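Side-chain contacts in phosphoribosylamine--glycine ligase (Thermotoga maritima, PDB 1VKZ), which catalyses the ATP-dependent ligation of glycine to 5-phospho-beta-D-ribosylamine, giving N(1)-(5-phospho-beta-D-ribosyl)glycinamide, ADP and phosphate in the de novo route to IMP: residues Y393-A396 with E397-F401; K63-K66 with A67-E70; T295-I298 with V299-P303; V238-S242 with D243-K247. All blocks are in the same frame, centred on the assembly; numbering follows the deposited sequence.

Contact 1 of 4, residues Y393-A396 with E397-F401; sequences YELA and EKVHF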
loop_
_atom_site.group_PDB
_atom_site.type_symbol
_atom_site.label_atom_id
_atom_site.label_comp_id
_atom_site.label_asym_id
_atom_site.label_seq_id
_atom_site.Cartn_x
_atom_site.Cartn_y
_atom_site.Cartn_z
ATOM N N TYR A 393 2.220 -2.885 21.735
ATOM C CA TYR A 393 3.586 -2.741 22.252
ATOM C C TYR A 393 3.950 -3.817 23.266
ATOM O O TYR A 393 5.076 -4.317 23.257
ATOM C CB TYR A 393 3.807 -1.318 22.816
ATOM C CG TYR A 393 4.217 -0.360 21.732
ATOM C CD1 TYR A 393 5.493 -0.425 21.179
ATOM C CD2 TYR A 393 3.331 0.578 21.231
ATOM C CE1 TYR A 393 5.881 0.434 20.130
ATOM C CE2 TYR A 393 3.695 1.433 20.187
ATOM C CZ TYR A 393 4.977 1.355 19.639
ATOM O OH TYR A 393 5.351 2.211 18.632
ATOM N N GLU A 394 2.988 -4.175 24.111
ATOM C CA GLU A 394 3.121 -5.312 25.012
ATOM C C GLU A 394 3.496 -6.569 24.235
ATOM O O GLU A 394 4.343 -7.356 24.663
ATOM C CB GLU A 394 1.816 -5.545 25.804
ATOM C CG GLU A 394 1.546 -4.572 26.960
ATOM C CD GLU A 394 0.082 -4.606 27.444
ATOM O OE1 GLU A 394 -0.651 -5.561 27.090
ATOM O OE2 GLU A 394 -0.357 -3.685 28.184
ATOM N N LEU A 395 2.880 -6.741 23.070
ATOM C CA LEU A 395 3.204 -7.869 22.195
ATOM C C LEU A 395 4.590 -7.705 21.572
ATOM O O LEU A 395 5.368 -8.644 21.540
ATOM C CB LEU A 395 2.142 -8.061 21.105
ATOM C CG LEU A 395 2.299 -9.271 20.187
ATOM C CD1 LEU A 395 2.581 -10.505 20.966
ATOM C CD2 LEU A 395 1.056 -9.461 19.322
ATOM N N ALA A 396 4.923 -6.523 21.097
ATOM C CA ALA A 396 6.216 -6.354 20.451
ATOM C C ALA A 396 7.399 -6.667 21.422
ATOM O O ALA A 396 8.443 -7.213 20.996
ATOM C CB ALA A 396 6.331 -4.953 19.846
ATOM N N GLU A 397 7.215 -6.348 22.715
ATOM C CA GLU A 397 8.201 -6.663 23.756
ATOM C C GLU A 397 8.349 -8.175 23.969
ATOM O O GLU A 397 9.412 -8.628 24.376
ATOM C CB GLU A 397 7.830 -6.003 25.096
ATOM C CG GLU A 397 7.690 -4.478 25.087
ATOM C CD GLU A 397 6.728 -3.957 26.169
ATOM O OE1 GLU A 397 6.715 -4.535 27.284
ATOM O OE2 GLU A 397 5.982 -2.973 25.923
ATOM N N LYS A 398 7.291 -8.951 23.706
ATOM C CA LYS A 398 7.337 -10.424 23.862
ATOM C C LYS A 398 8.004 -11.124 22.683
ATOM O O LYS A 398 8.344 -12.306 22.743
ATOM C CB LYS A 398 5.929 -11.012 24.006
ATOM C CG LYS A 398 5.238 -10.747 25.332
ATOM C CD LYS A 398 3.998 -11.657 25.477
ATOM C CE LYS A 398 3.176 -11.329 26.717
ATOM N NZ LYS A 398 2.592 -9.956 26.623
ATOM N N VAL A 399 8.169 -10.388 21.598
ATOM C CA VAL A 399 8.617 -10.961 20.341
ATOM C C VAL A 399 10.077 -10.578 20.204
ATOM O O VAL A 399 10.405 -9.397 20.357
ATOM C CB VAL A 399 7.781 -10.427 19.147
ATOM C CG1 VAL A 399 8.357 -10.919 17.840
ATOM C CG2 VAL A 399 6.346 -10.875 19.247
ATOM N N HIS A 400 10.951 -11.549 19.928
ATOM C CA HIS A 400 12.386 -11.258 19.818
ATOM C C HIS A 400 13.064 -11.872 18.610
ATOM O O HIS A 400 12.784 -13.003 18.206
ATOM C CB HIS A 400 13.096 -11.707 21.077
ATOM C CG HIS A 400 14.599 -11.834 20.960
ATOM N ND1 HIS A 400 15.444 -10.742 20.874
ATOM C CD2 HIS A 400 15.408 -12.925 21.014
ATOM C CE1 HIS A 400 16.700 -11.156 20.837
ATOM N NE2 HIS A 400 16.703 -12.476 20.921
ATOM N N PHE A 401 13.950 -11.085 18.025
ATOM C CA PHE A 401 14.980 -11.605 17.156
ATOM C C PHE A 401 16.059 -10.564 17.169
ATOM O O PHE A 401 15.800 -9.439 17.541
ATOM C CB PHE A 401 14.485 -11.905 15.751
ATOM C CG PHE A 401 13.823 -10.746 15.073
ATOM C CD1 PHE A 401 12.468 -10.494 15.265
ATOM C CD2 PHE A 401 14.552 -9.900 14.239
ATOM C CE1 PHE A 401 11.863 -9.457 14.629
ATOM C CE2 PHE A 401 13.935 -8.841 13.603
ATOM C CZ PHE A 401 12.600 -8.624 13.800
#

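Contact 2 of 4, residues K63-K66 with A67-E70; sequences KTLK and AIPE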
loop_
_atom_site.group_PDB
_atom_site.type_symbol
_atom_site.label_atom_id
_atom_site.label_comp_id
_atom_site.label_asym_id
_atom_site.label_seq_id
_atom_site.Cartn_x
_atom_site.Cartn_y
_atom_site.Cartn_z
ATOM N N LYS A 63 1.010 -20.124 -15.070
ATOM C CA LYS A 63 0.816 -21.545 -14.750
ATOM C C LYS A 63 0.037 -21.679 -13.433
ATOM O O LYS A 63 -0.848 -22.528 -13.297
ATOM C CB LYS A 63 2.167 -22.272 -14.662
ATOM C CG LYS A 63 2.076 -23.805 -14.707
ATOM C CD LYS A 63 3.177 -24.463 -13.862
ATOM C CE LYS A 63 4.529 -24.521 -14.576
ATOM N NZ LYS A 63 4.829 -25.878 -15.130
ATOM N N THR A 64 0.374 -20.826 -12.473
ATOM C CA THR A 64 -0.331 -20.766 -11.203
ATOM C C THR A 64 -1.789 -20.375 -11.384
ATOM O O THR A 64 -2.678 -20.994 -10.795
ATOM C CB THR A 64 0.346 -19.748 -10.290
ATOM O OG1 THR A 64 1.616 -20.262 -9.859
ATOM C CG2 THR A 64 -0.471 -19.510 -8.995
ATOM N N LEU A 65 -2.015 -19.356 -12.209
ATOM C CA LEU A 65 -3.322 -18.741 -12.363
ATOM C C LEU A 65 -4.256 -19.461 -13.344
ATOM O O LEU A 65 -5.479 -19.452 -13.153
ATOM C CB LEU A 65 -3.148 -17.279 -12.763
ATOM C CG LEU A 65 -2.489 -16.436 -11.671
ATOM C CD1 LEU A 65 -1.752 -15.241 -12.236
ATOM C CD2 LEU A 65 -3.504 -15.986 -10.671
ATOM N N LYS A 66 -3.697 -20.071 -14.388
ATOM C CA LYS A 66 -4.500 -20.842 -15.347
ATOM C C LYS A 66 -5.164 -22.036 -14.663
ATOM O O LYS A 66 -6.231 -22.496 -15.088
ATOM C CB LYS A 66 -3.643 -21.370 -16.524
ATOM C CG LYS A 66 -3.463 -20.397 -17.692
ATOM C CD LYS A 66 -2.623 -21.023 -18.801
ATOM C CE LYS A 66 -3.449 -21.956 -19.701
ATOM N NZ LYS A 66 -4.458 -21.227 -20.547
ATOM N N ALA A 67 -4.512 -22.541 -13.616
ATOM C CA ALA A 67 -4.967 -23.732 -12.913
ATOM C C ALA A 67 -6.104 -23.424 -11.929
ATOM O O ALA A 67 -6.882 -24.300 -11.561
ATOM C CB ALA A 67 -3.792 -24.382 -12.188
ATOM N N ILE A 68 -6.227 -22.177 -11.530
ATOM C CA ILE A 68 -7.249 -21.791 -10.565
ATOM C C ILE A 68 -8.610 -21.549 -11.247
ATOM O O ILE A 68 -8.706 -20.763 -12.191
ATOM C CB ILE A 68 -6.827 -20.506 -9.841
ATOM C CG1 ILE A 68 -5.409 -20.634 -9.275
ATOM C CG2 ILE A 68 -7.845 -20.177 -8.743
ATOM C CD1 ILE A 68 -4.840 -19.329 -8.790
ATOM N N PRO A 69 -9.664 -22.184 -10.758
ATOM C CA PRO A 69 -10.988 -22.037 -11.374
ATOM C C PRO A 69 -11.648 -20.691 -11.052
ATOM O O PRO A 69 -11.031 -19.873 -10.364
ATOM C CB PRO A 69 -11.777 -23.193 -10.756
ATOM C CG PRO A 69 -11.144 -23.346 -9.396
ATOM C CD PRO A 69 -9.680 -23.100 -9.599
ATOM N N GLU A 70 -12.876 -20.441 -11.532
ATOM C CA GLU A 70 -13.602 -19.249 -11.038
ATOM C C GLU A 70 -13.999 -19.428 -9.584
ATOM O O GLU A 70 -14.493 -20.476 -9.188
ATOM C CB GLU A 70 -14.822 -18.882 -11.856
ATOM C CG GLU A 70 -14.590 -17.644 -12.702
ATOM C CD GLU A 70 -13.661 -17.916 -13.870
ATOM O OE1 GLU A 70 -13.564 -19.105 -14.296
ATOM O OE2 GLU A 70 -13.044 -16.937 -14.358
#

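Contact 3 of 4, residues T295-I298 with V299-P303; sequences TEVI and VTLNP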
loop_
_atom_site.group_PDB
_atom_site.type_symbol
_atom_site.label_atom_id
_atom_site.label_comp_id
_atom_site.label_asym_id
_atom_site.label_seq_id
_atom_site.Cartn_x
_atom_site.Cartn_y
_atom_site.Cartn_z
ATOM N N THR A 295 -3.428 -2.247 5.494
ATOM C CA THR A 295 -4.341 -3.390 5.388
ATOM C C THR A 295 -4.484 -4.143 6.695
ATOM O O THR A 295 -5.599 -4.484 7.108
ATOM C CB THR A 295 -3.859 -4.370 4.273
ATOM O OG1 THR A 295 -3.931 -3.759 2.969
ATOM C CG2 THR A 295 -4.761 -5.618 4.184
ATOM N N GLU A 296 -3.355 -4.416 7.339
ATOM C CA GLU A 296 -3.315 -5.062 8.671
ATOM C C GLU A 296 -4.293 -4.361 9.600
ATOM O O GLU A 296 -5.085 -4.997 10.264
ATOM C CB GLU A 296 -1.893 -4.995 9.269
ATOM C CG GLU A 296 -0.876 -5.922 8.620
ATOM C CD GLU A 296 -0.177 -5.388 7.375
ATOM O OE1 GLU A 296 -0.759 -4.638 6.542
ATOM O OE2 GLU A 296 0.990 -5.778 7.198
ATOM N N VAL A 297 -4.249 -3.037 9.623
ATOM C CA VAL A 297 -5.092 -2.275 10.538
ATOM C C VAL A 297 -6.558 -2.322 10.130
ATOM O O VAL A 297 -7.421 -2.556 10.954
ATOM C CB VAL A 297 -4.599 -0.829 10.670
ATOM C CG1 VAL A 297 -5.510 -0.035 11.577
ATOM C CG2 VAL A 297 -3.238 -0.831 11.274
ATOM N N ILE A 298 -6.821 -2.060 8.864
ATOM C CA ILE A 298 -8.167 -2.029 8.319
ATOM C C ILE A 298 -8.835 -3.362 8.570
ATOM O O ILE A 298 -9.923 -3.431 9.089
ATOM C CB ILE A 298 -8.128 -1.701 6.797
ATOM C CG1 ILE A 298 -7.688 -0.244 6.569
ATOM C CG2 ILE A 298 -9.499 -1.939 6.153
ATOM C CD1 ILE A 298 -7.130 0.103 5.089
ATOM N N VAL A 299 -8.159 -4.431 8.199
ATOM C CA VAL A 299 -8.658 -5.797 8.398
ATOM C C VAL A 299 -8.949 -6.110 9.869
ATOM O O VAL A 299 -9.959 -6.719 10.196
ATOM C CB VAL A 299 -7.640 -6.808 7.821
ATOM C CG1 VAL A 299 -7.980 -8.214 8.183
ATOM C CG2 VAL A 299 -7.572 -6.667 6.288
ATOM N N THR A 300 -8.061 -5.681 10.757
ATOM C CA THR A 300 -8.236 -5.959 12.169
ATOM C C THR A 300 -9.387 -5.156 12.689
ATOM O O THR A 300 -9.947 -5.521 13.681
ATOM C CB THR A 300 -6.972 -5.631 12.982
ATOM O OG1 THR A 300 -5.868 -6.365 12.475
ATOM C CG2 THR A 300 -7.090 -6.139 14.405
ATOM N N LEU A 301 -9.752 -4.063 12.019
ATOM C CA LEU A 301 -10.884 -3.241 12.483
ATOM C C LEU A 301 -12.255 -3.832 12.179
ATOM O O LEU A 301 -13.211 -3.502 12.857
ATOM C CB LEU A 301 -10.808 -1.821 11.917
ATOM C CG LEU A 301 -9.725 -0.932 12.524
ATOM C CD1 LEU A 301 -9.577 0.351 11.713
ATOM C CD2 LEU A 301 -10.012 -0.618 13.988
ATOM N N ASN A 302 -12.353 -4.679 11.153
ATOM C CA ASN A 302 -13.605 -5.414 10.836
ATOM C C ASN A 302 -13.413 -6.518 9.804
ATOM O O ASN A 302 -13.744 -6.319 8.650
ATOM C CB ASN A 302 -14.686 -4.471 10.288
ATOM C CG ASN A 302 -16.032 -5.150 10.177
ATOM O OD1 ASN A 302 -16.147 -6.327 10.483
ATOM N ND2 ASN A 302 -17.051 -4.420 9.739
ATOM N N PRO A 303 -12.906 -7.674 10.210
ATOM C CA PRO A 303 -12.573 -8.745 9.279
ATOM C C PRO A 303 -13.755 -9.215 8.431
ATOM O O PRO A 303 -13.611 -9.463 7.230
ATOM C CB PRO A 303 -12.145 -9.883 10.209
ATOM C CG PRO A 303 -11.700 -9.224 11.408
ATOM C CD PRO A 303 -12.604 -8.060 11.591
#

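Contact 4 of 4, residues V238-S242 with D243-K247; sequences VEIPS and DTIKK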
loop_
_atom_site.group_PDB
_atom_site.type_symbol
_atom_site.label_atom_id
_atom_site.label_comp_id
_atom_site.label_asym_id
_atom_site.label_seq_id
_atom_site.Cartn_x
_atom_site.Cartn_y
_atom_site.Cartn_z
ATOM N N VAL A 238 -8.775 6.637 11.967
ATOM C CA VAL A 238 -8.632 8.076 12.005
ATOM C C VAL A 238 -9.970 8.715 11.644
ATOM O O VAL A 238 -10.637 8.215 10.761
ATOM C CB VAL A 238 -7.606 8.527 10.925
ATOM C CG1 VAL A 238 -7.565 10.041 10.788
ATOM C CG2 VAL A 238 -6.223 7.986 11.237
ATOM N N GLU A 239 -10.307 9.843 12.278
ATOM C CA GLU A 239 -11.558 10.593 12.082
ATOM C C GLU A 239 -11.362 11.746 11.087
ATOM O O GLU A 239 -10.600 12.680 11.353
ATOM C CB GLU A 239 -12.014 11.148 13.453
ATOM C CG GLU A 239 -13.314 11.955 13.447
ATOM C CD GLU A 239 -13.855 12.278 14.848
ATOM O OE1 GLU A 239 -13.247 11.857 15.870
ATOM O OE2 GLU A 239 -14.905 12.967 14.932
ATOM N N ILE A 240 -12.051 11.684 9.951
ATOM C CA ILE A 240 -11.937 12.713 8.913
ATOM C C ILE A 240 -13.263 13.515 8.869
ATOM O O ILE A 240 -14.355 12.933 8.961
ATOM C CB ILE A 240 -11.579 12.041 7.560
ATOM C CG1 ILE A 240 -10.328 11.179 7.709
ATOM C CG2 ILE A 240 -11.356 13.064 6.471
ATOM C CD1 ILE A 240 -9.095 11.915 8.221
ATOM N N PRO A 241 -13.194 14.840 8.762
ATOM C CA PRO A 241 -14.421 15.627 8.680
ATOM C C PRO A 241 -15.288 15.168 7.502
ATOM O O PRO A 241 -14.756 14.734 6.466
ATOM C CB PRO A 241 -13.904 17.046 8.478
ATOM C CG PRO A 241 -12.573 17.026 9.108
ATOM C CD PRO A 241 -11.996 15.693 8.705
ATOM N N SER A 242 -16.607 15.243 7.674
ATOM C CA SER A 242 -17.555 14.769 6.655
ATOM C C SER A 242 -17.409 15.497 5.315
ATOM O O SER A 242 -17.579 14.894 4.255
ATOM C CB SER A 242 -18.989 14.934 7.162
ATOM O OG SER A 242 -19.240 16.297 7.485
ATOM N N ASP A 243 -17.131 16.798 5.382
ATOM C CA ASP A 243 -16.907 17.616 4.181
ATOM C C ASP A 243 -15.660 17.151 3.407
ATOM O O ASP A 243 -15.676 17.038 2.175
ATOM C CB ASP A 243 -16.838 19.110 4.540
ATOM C CG ASP A 243 -16.155 19.364 5.873
ATOM O OD1 ASP A 243 -14.993 18.906 6.012
ATOM O OD2 ASP A 243 -16.698 19.992 6.828
ATOM N N THR A 244 -14.597 16.843 4.144
ATOM C CA THR A 244 -13.404 16.246 3.573
ATOM C C THR A 244 -13.681 14.881 2.947
ATOM O O THR A 244 -13.253 14.599 1.826
ATOM C CB THR A 244 -12.332 16.124 4.658
ATOM O OG1 THR A 244 -12.027 17.422 5.198
ATOM C CG2 THR A 244 -11.006 15.619 4.073
ATOM N N ILE A 245 -14.432 14.044 3.650
ATOM C CA ILE A 245 -14.841 12.747 3.089
ATOM C C ILE A 245 -15.674 12.922 1.833
ATOM O O ILE A 245 -15.471 12.209 0.867
ATOM C CB ILE A 245 -15.613 11.891 4.130
ATOM C CG1 ILE A 245 -14.674 11.457 5.258
ATOM C CG2 ILE A 245 -16.244 10.666 3.469
ATOM C CD1 ILE A 245 -15.391 10.799 6.423
ATOM N N LYS A 246 -16.620 13.861 1.825
ATOM C CA LYS A 246 -17.416 14.052 0.606
ATOM C C LYS A 246 -16.558 14.446 -0.610
ATOM O O LYS A 246 -16.794 13.986 -1.726
ATOM C CB LYS A 246 -18.562 15.047 0.830
ATOM C CG LYS A 246 -19.529 15.092 -0.356
ATOM C CD LYS A 246 -20.998 15.223 0.051
ATOM C CE LYS A 246 -21.711 13.863 0.070
ATOM N NZ LYS A 246 -23.156 14.026 0.439
ATOM N N LYS A 247 -15.555 15.285 -0.378
ATOM C CA LYS A 247 -14.594 15.643 -1.430
ATOM C C LYS A 247 -13.751 14.459 -1.859
ATOM O O LYS A 247 -13.419 14.339 -3.033
ATOM C CB LYS A 247 -13.685 16.781 -0.949
ATOM C CG LYS A 247 -14.430 18.086 -0.726
ATOM C CD LYS A 247 -13.507 19.169 -0.195
ATOM C CE LYS A 247 -14.291 20.343 0.342
ATOM N NZ LYS A 247 -13.381 21.460 0.746
#

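Contact 1 of 4, residues Y393-A396 with E397-F401
Leu395 and Val399, one turn apart at the end of a helix, set their methyl branches across each other at a slant, CD1 of Leu395 lying 4.2 Å from CG2 of Val399. The valine branch that does the touching is the one beside its own backbone N, for CG1 is the branch held anti to that N (chi1 174°); the same CG2 rests 3.3 Å from Leu395 O. Leu395 holds CG anti to its backbone N, beside its carbonyl carbon, which brings CD1 round toward the valine although the CB itself points off. Here helix 385-398 runs out. The last sound i to i+4 bond joins Glu397 N to Tyr393 O at 3.0 Å. After it come tighter i to i+3 bonds of 3-10 type, Lys398 N to Leu395 O, beside a weak one to Glu394 O, and Val399 N to Ala396 O, its donor standing 72° out of the carbonyl plane. On the outer side Glu397, extended beyond CG, lies along the preceding turn, its CG 3.2 Å from Tyr393 O, while Lys398 bends at its last torsion and brings NZ within 3.7 Å of Glu394 O. Lys404 NZ donates to the carbonyl oxygens of Ala396 and Val399, and the Leu395-Val399 pair faces Cys378 of strand 374-382 and Ile356 of strand 356-364. The OH of Tyr393, its ring led away from the turn, accepts a hydrogen bond from Ile410 N.

Contact 2 of 4, residues K63-K66 with A67-E70
From Leu65 to Ile68 the backbone leaves helix 62-66 by a single turn of i to i+3 type, Ile68 N bonding Leu65 O at 3.3 Å with the donor standing over the carbonyl plane, 72° out of it. This is a helix exit in the Rossmann-like N domain, on the short path from helix 62-66 to strand 73-74 of the parallel sheet. The chain then extends, as the psi of 128° at Ile68 records. Leu65 and Ile68 run alongside each other in the same direction, with CD2 of Leu65 4.1 Å from CD1 of Ile68. In the isoleucine the CG1 branch sits beside the backbone N (chi1 -51°), which turns it back over the last helical turn instead of along the departing chain. Both side chains press on Ile73 of strand 73-74, and strand 17-22 lies beyond, Leu65 meeting Leu21 and Ile68 meeting His19. An alanine at Ile68 would keep the backbone bond but would probably open a gap between Leu65 and His19 where the CG1-CD1 arm now lies. OG1 of Thr64 accepts from Glu60 N, just ahead of the helix, whereas its carbonyl oxygen lies against that arm: Ile68 CG1 is 3.1 Å from Thr64 O.

Contact 3 of 4, residues T295-I298 with V299-P303
Thr300 hydrogen-bonds Glu296 O twice, through its hydroxyl and through its backbone N. The hydroxyl bond, OG1 to Glu296 O, is 2.7 Å long and the backbone bond, N to the same oxygen, 3.1 Å; the donors reach it from opposite faces of the carbonyl plane. OG1 can fold back to the preceding turn because it stands beside its own backbone N (chi1 -57°), as serines and threonines often do within helices. A valine here has the branched shape but no hydroxyl, and would probably leave Glu296 O with the backbone donor alone. Further backbone bonds tie Val299 N to Thr295 O at 2.8 Å and Leu301 N to Val297 O at 3.0 Å, before the weaker ones that close the helix. Apolar contacts follow the same spacing: CG2 of Thr295 meets CG2 of Val299 at 3.7 Å, the two side chains slanting across each other, whereas Val297 and Leu301 run abreast, CG1 to CD1 4.1 Å. Asn302 is the N-cap of the next helix, its OD1 accepting from Gly305 N. Within the ATP-grasp region, helix 294-301 packs on helix 25-36, where Trp32 meets Val299, and on strand 327-334, where Ala328 meets Val297 and Leu301.

Contact 4 of 4, residues V238-S242 with D243-K247
Ile240 lays its CG2 methyl against CG2 of Thr244, 3.5 Å away, the two side chains crossing at about a right angle. The same methyl lies 3.9 Å from CG1 of Ile245, so one branch of the loop isoleucine touches two residues of the first helical turn. It gets there because CG2 is held opposite the backbone N, while CG1, beside that N, leads away from the helix. Ile245 answers by running CD1 back to 3.5 Å from Ile240 O. Next to these, the Pro241 ring and Thr244 flank each other with a shared heading; Pro241 CB is 3.8 Å from Thr244 OG1, and Asp243 OD1 comes to 3.3 Å from the same CB. What sets these groups in place is the start of helix 242-261, with Pro241 at the N-cap position. Its carbonyl oxygen takes Ile245 N at 2.9 Å, in the carbonyl plane, and Ser242 O takes Lys246 N at 2.8 Å. Asp243 has its carboxylate turned back by a chi1 of 36°, and its OD1 weakly accepts from the N and OG1 of Thr244. The side chain of Ile240 lies about 4 Å from that of Leu197, within the predicted ATP-binding range. Farther out, Ile240 and Val238 meet Phe213, and Lys247 gives NZ to Gly279 O, tying the helix to the turn between strands 269-277 and 280-287.

How the contacts relate
Read from the N terminus, the four contacts come in series, each closing before the next opens, and none nests in or crosses another. Contact 2 closes the exit from helix 62-66 in the N domain, contact 4 opens helix 242-261 after strand 233-236, contact 3 ends helix 294-301 and passes to helix 303-315, and contact 1 ends helix 385-398 in the C domain. Together they illustrate how helix ends are secured locally. Contacts 3 and 4 share the ATP-grasp range and come nearest, about 6 Å between closest atoms; contacts 1 and 3 both face strand 327-334. Contact 2 stands apart, its centre about 28 Å from that of contact 3.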